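Local coordinates for Alpha/beta hydrolase fold protein (Nakamurella multipartita, PDB 4Y7D) that probably acts as a hydrolase and is built on the alpha/beta hydrolase fold, with helices packed around a mixed beta-sheet, at residues Ala91-Ala95 with Leu96-Ala100; Thr152-Gly155 with Arg156-Gln160; Lys199-Phe202 with Thr203-Ala207; Arg291-Ala294 with Ala295-Arg299. One frame throughout, in Å; residues are numbered along the deposited sequence.

Contact 1. Residues Ala91-Ala95 with Leu96-Ala100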
loop_
_atom_site.group_PDB
_atom_site.type_symbol
_atom_site.label_atom_id
_atom_site.label_comp_id
_atom_site.label_asym_id
_atom_site.label_seq_id
_atom_site.Cartn_x
_atom_site.Cartn_y
_atom_site.Cartn_z
ATOM N N ALA A 91 17.595 -6.498 -4.146
ATOM C CA ALA A 91 18.144 -6.975 -5.422
ATOM C C ALA A 91 17.667 -6.137 -6.620
ATOM O O ALA A 91 18.413 -5.910 -7.579
ATOM C CB ALA A 91 17.814 -8.451 -5.611
ATOM N N LEU A 92 16.439 -5.639 -6.554
ATOM C CA LEU A 92 15.933 -4.701 -7.531
ATOM C C LEU A 92 16.758 -3.380 -7.502
ATOM O O LEU A 92 17.160 -2.885 -8.539
ATOM C CB LEU A 92 14.460 -4.419 -7.240
ATOM C CG LEU A 92 13.802 -3.338 -8.106
ATOM C CD1 LEU A 92 13.908 -3.539 -9.607
ATOM C CD2 LEU A 92 12.352 -3.206 -7.667
ATOM N N PHE A 93 17.047 -2.853 -6.311
ATOM C CA PHE A 93 17.851 -1.646 -6.194
ATOM C C PHE A 93 19.225 -1.924 -6.819
ATOM O O PHE A 93 19.755 -1.138 -7.582
ATOM C CB PHE A 93 18.035 -1.290 -4.709
ATOM C CG PHE A 93 16.795 -0.706 -4.013
ATOM C CD1 PHE A 93 15.571 -0.547 -4.648
ATOM C CD2 PHE A 93 16.889 -0.313 -2.674
ATOM C CE1 PHE A 93 14.468 -0.042 -3.950
ATOM C CE2 PHE A 93 15.826 0.207 -1.976
ATOM C CZ PHE A 93 14.576 0.331 -2.610
ATOM N N ASP A 94 19.793 -3.090 -6.529
ATOM C CA ASP A 94 21.083 -3.466 -7.151
ATOM C C ASP A 94 20.968 -3.442 -8.697
ATOM O O ASP A 94 21.859 -2.911 -9.404
ATOM C CB ASP A 94 21.536 -4.880 -6.758
ATOM C CG ASP A 94 21.976 -5.014 -5.310
ATOM O OD1 ASP A 94 22.126 -4.006 -4.617
ATOM O OD2 ASP A 94 22.182 -6.180 -4.885
ATOM N N ALA A 95 19.880 -4.017 -9.217
ATOM C CA ALA A 95 19.648 -4.071 -10.650
ATOM C C ALA A 95 19.398 -2.705 -11.316
ATOM O O ALA A 95 19.570 -2.570 -12.530
ATOM C CB ALA A 95 18.540 -5.063 -11.005
ATOM N N LEU A 96 18.993 -1.714 -10.518
ATOM C CA LEU A 96 18.876 -0.336 -10.968
ATOM C C LEU A 96 20.098 0.480 -10.654
ATOM O O LEU A 96 20.086 1.643 -10.958
ATOM C CB LEU A 96 17.650 0.340 -10.348
ATOM C CG LEU A 96 16.315 -0.399 -10.608
ATOM C CD1 LEU A 96 15.191 0.258 -9.820
ATOM C CD2 LEU A 96 16.014 -0.441 -12.089
ATOM N N GLY A 97 21.153 -0.114 -10.093
ATOM C CA GLY A 97 22.355 0.633 -9.729
ATOM C C GLY A 97 22.140 1.645 -8.634
ATOM O O GLY A 97 22.820 2.683 -8.586
ATOM N N LEU A 98 21.181 1.372 -7.772
ATOM C CA LEU A 98 20.676 2.310 -6.776
ATOM C C LEU A 98 21.152 1.944 -5.379
ATOM O O LEU A 98 20.918 0.817 -4.914
ATOM C CB LEU A 98 19.146 2.325 -6.859
ATOM C CG LEU A 98 18.406 3.313 -6.020
ATOM C CD1 LEU A 98 18.767 4.709 -6.401
ATOM C CD2 LEU A 98 16.919 3.065 -6.212
ATOM N N ALA A 99 21.802 2.910 -4.702
ATOM C CA ALA A 99 22.329 2.689 -3.333
ATOM C C ALA A 99 21.232 2.577 -2.265
ATOM O O ALA A 99 21.242 1.668 -1.406
ATOM C CB ALA A 99 23.290 3.809 -2.947
ATOM N N ALA A 100 20.227 3.425 -2.422
ATOM C CA ALA A 100 19.170 3.536 -1.395
ATOM C C ALA A 100 17.995 4.349 -1.914
ATOM O O ALA A 100 18.134 5.144 -2.866
ATOM C CB ALA A 100 19.743 4.152 -0.154
#
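Leu-92 swings CG away from its own backbone N (chi1 174°), whereas Leu-96, one turn further on, keeps CG beside the N and opposite the carbonyl carbon (chi1 -56°). These two settings aim the branches at each other, and CD1 of Leu-92 comes to 4.0 Å from CD1 of Leu-96. Leu-96 also leans on the backbone: its CG sits 3.3 Å from Leu-92 O, the oxygen that accepts its own N-H. A second apolar pair forms where CD2 of Leu-98 reaches over one face of the Phe-93 ring, 4.2 Å from its CD1. Between the two pairs the backbone closes helix 82-95 in a Schellman motif. The N of Leu-98 reaches back to Phe-93 O over 2.9 Å in a nearly straight bond (168°), and Gly-97 N bonds Asp-94 O at 3.0 Å, approaching well above the carbonyl plane. Gly-97 makes the turn with positive phi, and the Phe-93/Leu-98 pair is the hydrophobic contact that commonly accompanies this cap. Phe-93 O takes a further, weak bond from Leu-96 N. An asparagine in place of Leu-96 would probably leave Leu-92 CD1 without its apolar mate and set an amide against Ile-64. That isoleucine, on strand 62-66, is touched by the side chains of Leu-92, Leu-96 and Leu-98. On the polar side, Arg-123 forms a salt bridge with Asp-94 OD1 and donates to the carbonyls of Leu-98 and Ala-99, so one arginine joins the last helical turn to the loop leading into strand 101-106.

Contact 2. Residues Thr152-Gly155 with Arg156-Gln160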
loop_
_atom_site.group_PDB
_atom_site.type_symbol
_atom_site.label_atom_id
_atom_site.label_comp_id
_atom_site.label_asym_id
_atom_site.label_seq_id
_atom_site.Cartn_x
_atom_site.Cartn_y
_atom_site.Cartn_z
ATOM N N THR A 152 -14.066 -13.186 -7.762
ATOM C CA THR A 152 -14.329 -13.774 -9.083
ATOM C C THR A 152 -14.106 -12.783 -10.218
ATOM O O THR A 152 -14.102 -11.554 -10.028
ATOM C CB THR A 152 -15.777 -14.313 -9.234
ATOM O OG1 THR A 152 -16.717 -13.246 -9.082
ATOM C CG2 THR A 152 -16.075 -15.360 -8.204
ATOM N N GLY A 153 -13.894 -13.332 -11.405
ATOM C CA GLY A 153 -13.719 -12.498 -12.630
ATOM C C GLY A 153 -14.993 -11.697 -12.934
ATOM O O GLY A 153 -14.936 -10.520 -13.322
ATOM N N LEU A 154 -16.145 -12.313 -12.711
ATOM C CA LEU A 154 -17.432 -11.581 -12.812
ATOM C C LEU A 154 -17.457 -10.384 -11.864
ATOM O O LEU A 154 -17.800 -9.257 -12.267
ATOM C CB LEU A 154 -18.610 -12.526 -12.504
ATOM C CG LEU A 154 -19.929 -11.777 -12.271
ATOM C CD1 LEU A 154 -20.378 -11.205 -13.611
ATOM C CD2 LEU A 154 -20.999 -12.675 -11.660
ATOM N N GLY A 155 -17.070 -10.609 -10.607
ATOM C CA GLY A 155 -16.939 -9.514 -9.645
ATOM C C GLY A 155 -16.010 -8.390 -10.114
ATOM O O GLY A 155 -16.346 -7.174 -10.013
ATOM N N ARG A 156 -14.823 -8.788 -10.581
ATOM C CA ARG A 156 -13.876 -7.861 -11.195
ATOM C C ARG A 156 -14.520 -6.997 -12.305
ATOM O O ARG A 156 -14.348 -5.758 -12.307
ATOM C CB ARG A 156 -12.644 -8.613 -11.758
ATOM C CG ARG A 156 -11.518 -7.691 -12.226
ATOM C CD ARG A 156 -10.338 -8.456 -12.840
ATOM N NE ARG A 156 -10.754 -9.411 -13.884
ATOM C CZ ARG A 156 -10.594 -10.747 -13.854
ATOM N NH1 ARG A 156 -10.016 -11.385 -12.836
ATOM N NH2 ARG A 156 -11.023 -11.466 -14.883
ATOM N N ARG A 157 -15.249 -7.620 -13.231
ATOM C CA ARG A 157 -15.897 -6.898 -14.322
ATOM C C ARG A 157 -16.973 -5.929 -13.800
ATOM O O ARG A 157 -17.109 -4.799 -14.281
ATOM C CB ARG A 157 -16.481 -7.887 -15.349
ATOM C CG ARG A 157 -15.406 -8.675 -16.099
ATOM C CD ARG A 157 -15.955 -9.659 -17.128
ATOM N NE ARG A 157 -15.901 -11.054 -16.670
ATOM C CZ ARG A 157 -16.941 -11.896 -16.576
ATOM N NH1 ARG A 157 -18.189 -11.533 -16.901
ATOM N NH2 ARG A 157 -16.730 -13.145 -16.153
HETATM N N MSE A 158 -17.719 -6.354 -12.784
HETATM C CA MSE A 158 -18.710 -5.466 -12.164
HETATM C C MSE A 158 -18.051 -4.262 -11.547
HETATM O O MSE A 158 -18.521 -3.159 -11.737
HETATM C CB MSE A 158 -19.539 -6.205 -11.121
HETATM C CG MSE A 158 -20.748 -5.371 -10.754
HETATM SE SE MSE A 158 -21.924 -6.488 -9.616
HETATM C CE MSE A 158 -21.345 -8.263 -10.251
ATOM N N LEU A 159 -16.958 -4.451 -10.807
ATOM C CA LEU A 159 -16.246 -3.308 -10.209
ATOM C C LEU A 159 -15.751 -2.334 -11.278
ATOM O O LEU A 159 -15.819 -1.127 -11.092
ATOM C CB LEU A 159 -15.053 -3.752 -9.363
ATOM C CG LEU A 159 -15.434 -4.506 -8.082
ATOM C CD1 LEU A 159 -14.232 -5.202 -7.521
ATOM C CD2 LEU A 159 -16.030 -3.576 -7.042
ATOM N N GLN A 160 -15.228 -2.871 -12.377
ATOM C CA GLN A 160 -14.761 -2.052 -13.494
ATOM C C GLN A 160 -15.885 -1.233 -14.092
ATOM O O GLN A 160 -15.726 -0.040 -14.332
ATOM C CB GLN A 160 -14.118 -2.931 -14.568
ATOM C CG GLN A 160 -12.830 -3.608 -14.114
ATOM C CD GLN A 160 -12.364 -4.702 -15.062
ATOM O OE1 GLN A 160 -13.061 -5.037 -16.028
ATOM N NE2 GLN A 160 -11.184 -5.269 -14.789
#
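A threonine N-cap starts helix 153-165, and Thr-152 serves it twice: its OG1 accepts the N-H of Gly-155 at 3.1 Å, and its O takes the N-H of Arg-156 at 2.9 Å in a nearly straight bond (170°). The hydroxyl fits the cap because chi1 of 62° turns OG1 back toward the first turn; it also bonds Val-148 O, in the helix before. Two arginines then fold back over the helix start. The chain of Arg-156 bends at chi3 (51°), bringing its guanidinium flat over Gly-153, whose CA is 3.5 Å above the plane and displaced toward the rim. In one of two conformers of Arg-157, and so less certain, the guanidinium lies over Leu-154, with Leu-154 CA 3.7 Å above the centre of the plane; the two side chains cross at about a right angle. Further along, the methyl CE of selenomethionine Met-158 approaches Leu-154 CG at 4.3 Å, while the N of Met-158 bonds Leu-154 O. On the buried side, CG of Leu-159 rests 3.4 Å from Gly-155 O, the acceptor of its own N-H, and its side chain also touches Asn-211. That same asparagine donates through ND2 to Thr-152 O, tying the cap to a loop. Thr-152 lies directly between helices 144-151 and 153-165, a tight helix-to-helix junction in the helical insertion between core strands 124-130 and 242-247, which is where alpha/beta hydrolases commonly carry their cap domain.

Contact 3. Residues Lys199-Phe202 with Thr203-Ala207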
loop_
_atom_site.group_PDB
_atom_site.type_symbol
_atom_site.label_atom_id
_atom_site.label_comp_id
_atom_site.label_asym_id
_atom_site.label_seq_id
_atom_site.Cartn_x
_atom_site.Cartn_y
_atom_site.Cartn_z
ATOM N N LYS A 199 -8.998 12.629 -5.420
ATOM C CA LYS A 199 -9.520 11.695 -4.438
ATOM C C LYS A 199 -10.451 10.693 -5.086
ATOM O O LYS A 199 -10.406 9.492 -4.744
ATOM C CB LYS A 199 -10.226 12.411 -3.298
ATOM C CG LYS A 199 -9.274 13.125 -2.363
ATOM C CD LYS A 199 -9.974 13.770 -1.185
ATOM C CE LYS A 199 -8.941 14.269 -0.188
ATOM N NZ LYS A 199 -8.730 15.696 -0.487
ATOM N N GLU A 200 -11.281 11.167 -6.022
ATOM C CA GLU A 200 -12.237 10.274 -6.704
ATOM C C GLU A 200 -11.470 9.231 -7.501
ATOM O O GLU A 200 -11.747 8.029 -7.410
ATOM C CB GLU A 200 -13.164 11.071 -7.635
ATOM C CG GLU A 200 -14.173 10.192 -8.388
ATOM C CD GLU A 200 -15.120 10.967 -9.254
ATOM O OE1 GLU A 200 -15.192 12.229 -9.172
ATOM O OE2 GLU A 200 -15.838 10.306 -10.028
ATOM N N ARG A 201 -10.511 9.692 -8.292
ATOM C CA ARG A 201 -9.729 8.795 -9.116
ATOM C C ARG A 201 -9.000 7.768 -8.262
ATOM O O ARG A 201 -9.022 6.568 -8.592
ATOM C CB ARG A 201 -8.735 9.573 -9.983
ATOM C CG ARG A 201 -7.802 8.662 -10.758
ATOM C CD ARG A 201 -6.893 9.416 -11.723
ATOM N NE ARG A 201 -6.267 10.580 -11.089
ATOM C CZ ARG A 201 -5.440 11.411 -11.717
ATOM N NH1 ARG A 201 -4.944 12.438 -11.063
ATOM N NH2 ARG A 201 -5.091 11.198 -12.985
ATOM N N PHE A 202 -8.363 8.217 -7.164
ATOM C CA PHE A 202 -7.655 7.290 -6.287
ATOM C C PHE A 202 -8.592 6.211 -5.770
ATOM O O PHE A 202 -8.257 4.999 -5.805
ATOM C CB PHE A 202 -7.021 8.004 -5.070
ATOM C CG PHE A 202 -6.361 7.077 -4.109
ATOM C CD1 PHE A 202 -5.024 6.706 -4.273
ATOM C CD2 PHE A 202 -7.053 6.555 -3.028
ATOM C CE1 PHE A 202 -4.415 5.831 -3.407
ATOM C CE2 PHE A 202 -6.445 5.660 -2.159
ATOM C CZ PHE A 202 -5.115 5.294 -2.342
ATOM N N THR A 203 -9.769 6.632 -5.292
ATOM C CA THR A 203 -10.692 5.696 -4.682
ATOM C C THR A 203 -11.189 4.630 -5.672
ATOM O O THR A 203 -11.291 3.451 -5.326
ATOM C CB THR A 203 -11.881 6.431 -4.014
ATOM O OG1 THR A 203 -11.387 7.417 -3.102
ATOM C CG2 THR A 203 -12.776 5.445 -3.248
ATOM N N LEU A 204 -11.530 5.067 -6.878
ATOM C CA LEU A 204 -12.010 4.159 -7.910
ATOM C C LEU A 204 -10.936 3.155 -8.316
ATOM O O LEU A 204 -11.211 1.924 -8.430
ATOM C CB LEU A 204 -12.502 4.964 -9.123
ATOM C CG LEU A 204 -13.681 5.896 -8.885
ATOM C CD1 LEU A 204 -13.910 6.777 -10.104
ATOM C CD2 LEU A 204 -14.946 5.136 -8.542
ATOM N N GLU A 205 -9.707 3.639 -8.464
ATOM C CA GLU A 205 -8.609 2.736 -8.834
ATOM C C GLU A 205 -8.357 1.678 -7.769
ATOM O O GLU A 205 -8.177 0.506 -8.098
ATOM C CB GLU A 205 -7.372 3.534 -9.185
ATOM C CG GLU A 205 -7.590 4.223 -10.519
ATOM C CD GLU A 205 -6.442 5.087 -11.007
ATOM O OE1 GLU A 205 -5.425 5.138 -10.315
ATOM O OE2 GLU A 205 -6.597 5.737 -12.082
ATOM N N LEU A 206 -8.347 2.092 -6.497
ATOM C CA LEU A 206 -8.097 1.160 -5.406
ATOM C C LEU A 206 -9.265 0.206 -5.213
ATOM O O LEU A 206 -9.027 -1.003 -4.907
ATOM C CB LEU A 206 -7.745 1.901 -4.105
ATOM C CG LEU A 206 -6.240 2.145 -3.933
ATOM C CD1 LEU A 206 -5.564 0.784 -3.787
ATOM C CD2 LEU A 206 -5.599 2.912 -5.064
ATOM N N ALA A 207 -10.490 0.696 -5.426
ATOM C CA ALA A 207 -11.678 -0.205 -5.335
ATOM C C ALA A 207 -11.606 -1.381 -6.320
ATOM O O ALA A 207 -11.870 -2.552 -5.971
ATOM C CB ALA A 207 -12.957 0.597 -5.527
#
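The Phe-202 ring has Leu-206 over one face: CD2 sits 3.5 Å above the plane, offset toward the rim, in a CH-pi contact 3.8 Å from the centroid. The ring is also stacked with Trp-282. Trimming Phe-202 to an alanine here would probably open a gap beside Leu-206 and deprive Trp-282 of its stacking mate. In one of two Arg-201 conformers, that side chain and Glu-205 run side by side, their guanidinium and carboxylate planes 55° apart, but the charged ends do not pair: Glu-205 OE2 instead touches the aliphatic CG of Arg-201 at 3.4 Å. Each charge has another partner, Arg-54 for Glu-205 and Asp-198 for Arg-201. Thr-203 places OG1 beside its own N (chi1 -54°), where it donates to Lys-199 O at 2.8 Å; Thr-203 N reaches the same oxygen from the opposite face of the carbonyl plane at 3.0 Å. Leu-204 CD1 packs alongside Glu-200 CG at 3.8 Å. Around helix 197-209, Leu-206 and Glu-205 meet helix 46-58, Leu-204 and Glu-200 meet Pro-167 at the start of helix 167-177, Thr-203 reaches Ile-193 of helix 183-194, and Phe-202 touches Val-283 of helix 280-283.

Contact 4. Residues Arg291-Ala294 with Ala295-Arg299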
loop_
_atom_site.group_PDB
_atom_site.type_symbol
_atom_site.label_atom_id
_atom_site.label_comp_id
_atom_site.label_asym_id
_atom_site.label_seq_id
_atom_site.Cartn_x
_atom_site.Cartn_y
_atom_site.Cartn_z
ATOM N N ARG A 291 0.413 14.062 3.414
ATOM C CA ARG A 291 1.106 13.716 2.174
ATOM C C ARG A 291 2.317 14.650 1.905
ATOM O O ARG A 291 3.408 14.189 1.503
ATOM C CB ARG A 291 0.106 13.722 1.012
ATOM C CG ARG A 291 -0.797 12.479 1.002
ATOM C CD ARG A 291 -1.534 12.337 -0.304
ATOM N NE ARG A 291 -2.196 13.582 -0.683
ATOM C CZ ARG A 291 -3.345 14.022 -0.189
ATOM N NH1 ARG A 291 -3.843 15.189 -0.599
ATOM N NH2 ARG A 291 -4.005 13.314 0.717
ATOM N N ARG A 292 2.145 15.934 2.138
ATOM C CA ARG A 292 3.265 16.894 1.986
ATOM C C ARG A 292 4.421 16.517 2.909
ATOM O O ARG A 292 5.564 16.477 2.491
ATOM C CB ARG A 292 2.835 18.353 2.217
ATOM C CG ARG A 292 2.085 18.959 1.042
ATOM C CD ARG A 292 1.917 20.486 1.156
ATOM N NE ARG A 292 0.847 20.878 2.113
ATOM C CZ ARG A 292 -0.470 20.736 1.897
ATOM N NH1 ARG A 292 -0.937 20.223 0.756
ATOM N NH2 ARG A 292 -1.334 21.099 2.834
ATOM N N ARG A 293 4.109 16.198 4.155
ATOM C CA ARG A 293 5.123 15.776 5.134
ATOM C C ARG A 293 5.804 14.476 4.702
ATOM O O ARG A 293 7.017 14.334 4.829
ATOM C CB ARG A 293 4.523 15.696 6.577
ATOM C CG ARG A 293 5.369 14.998 7.622
ATOM C CD ARG A 293 6.686 15.702 7.869
ATOM N NE ARG A 293 7.545 15.036 8.864
ATOM C CZ ARG A 293 8.865 15.222 8.973
ATOM N NH1 ARG A 293 9.512 16.051 8.160
ATOM N NH2 ARG A 293 9.545 14.582 9.911
ATOM N N ALA A 294 5.000 13.528 4.252
ATOM C CA ALA A 294 5.532 12.260 3.719
ATOM C C ALA A 294 6.521 12.511 2.588
ATOM O O ALA A 294 7.620 11.970 2.587
ATOM C CB ALA A 294 4.421 11.362 3.265
ATOM N N ALA A 295 6.148 13.357 1.649
ATOM C CA ALA A 295 7.023 13.687 0.530
ATOM C C ALA A 295 8.303 14.319 0.978
ATOM O O ALA A 295 9.369 13.959 0.475
ATOM C CB ALA A 295 6.306 14.572 -0.482
ATOM N N GLU A 296 8.221 15.248 1.930
ATOM C CA GLU A 296 9.431 15.899 2.420
ATOM C C GLU A 296 10.347 14.911 3.138
ATOM O O GLU A 296 11.590 14.923 2.947
ATOM C CB GLU A 296 9.072 17.077 3.327
ATOM C CG GLU A 296 10.262 17.878 3.831
ATOM C CD GLU A 296 11.273 18.390 2.748
ATOM O OE1 GLU A 296 10.910 18.806 1.599
ATOM O OE2 GLU A 296 12.498 18.389 3.083
ATOM N N LEU A 297 9.777 14.024 3.937
ATOM C CA LEU A 297 10.554 12.982 4.530
ATOM C C LEU A 297 11.234 12.122 3.467
ATOM O O LEU A 297 12.415 11.825 3.583
ATOM C CB LEU A 297 9.695 12.130 5.435
ATOM C CG LEU A 297 10.492 11.254 6.376
ATOM C CD1 LEU A 297 11.087 12.102 7.500
ATOM C CD2 LEU A 297 9.598 10.161 6.927
ATOM N N LEU A 298 10.486 11.729 2.431
ATOM C CA LEU A 298 11.017 10.796 1.429
ATOM C C LEU A 298 12.083 11.415 0.535
ATOM O O LEU A 298 12.887 10.689 -0.040
ATOM C CB LEU A 298 9.864 10.184 0.605
ATOM C CG LEU A 298 8.993 9.248 1.439
ATOM C CD1 LEU A 298 7.591 8.985 0.851
ATOM C CD2 LEU A 298 9.703 7.949 1.672
ATOM N N ARG A 299 12.091 12.732 0.425
ATOM C CA ARG A 299 13.149 13.456 -0.300
ATOM C C ARG A 299 14.494 13.289 0.421
ATOM O O ARG A 299 15.522 13.357 -0.216
ATOM C CB ARG A 299 12.848 14.934 -0.343
ATOM C CG ARG A 299 11.871 15.347 -1.380
ATOM C CD ARG A 299 11.875 16.858 -1.515
ATOM N NE ARG A 299 10.667 17.112 -2.241
ATOM C CZ ARG A 299 9.520 17.520 -1.705
ATOM N NH1 ARG A 299 8.473 17.601 -2.480
ATOM N NH2 ARG A 299 9.422 17.897 -0.428
HETATM O O HOH W 1 6.581 18.293 0.598
#
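Leu-297 packs back on Arg-293 one turn earlier. Its CB rests on two carbonyl oxygens of the preceding turn, 3.5 Å from Arg-293 O and as far from Ala-294 O. With CG opposite the backbone N (chi1 -164°), the chain then carries CD1 over one face of the Arg-293 guanidinium, 3.8 Å from NH2. The arginine is bent at chi2 (63°), which turns its end forward along the helix, toward Leu-297, and its NE is held by a salt bridge to Glu-269. Leu-298 stays closer to the backbone: its CG lies 3.3 Å from Ala-294 O, the acceptor of its own N-H. Near the C-terminal end, Arg-299 NH2 forms a salt bridge with Glu-296 OE1 at 2.7 Å, meeting the anti side of the carboxylate, 32° out of its plane. The same NH2 donates to a water at 3.0 Å, which in turn donates to Arg-292 O, while NH1 pairs with Glu-59. Helix 288-299, the last in the chain, thus lies against the central sheet, with Ala-294 and Leu-298 on Val-128 of strand 124-130 and Leu-297 on Leu-243 of strand 242-247; Leu-298 and Arg-291 also touch helix 46-58.

How the contacts relate
From the N terminus the contacts follow one another in series; none nests or crosses, and each links neighbouring residues without closing a long loop. Contact 1 ends helix 82-95 and leads into strand 101-106 of the core. Contact 2 begins helix 153-165 in the helical region between strands 124-130 and 242-247, and contact 3 lies in the same region. These two touch: Leu-159 CD1 packs 3.9 Å from Ala-207 O. Contact 4, on the final helix, returns to the sheet; its nearest atoms are about 5 Å from contact 3, and both meet helix 46-58. Contact 1 touches no other: the nearest atoms of contact 4 are about 8 Å away.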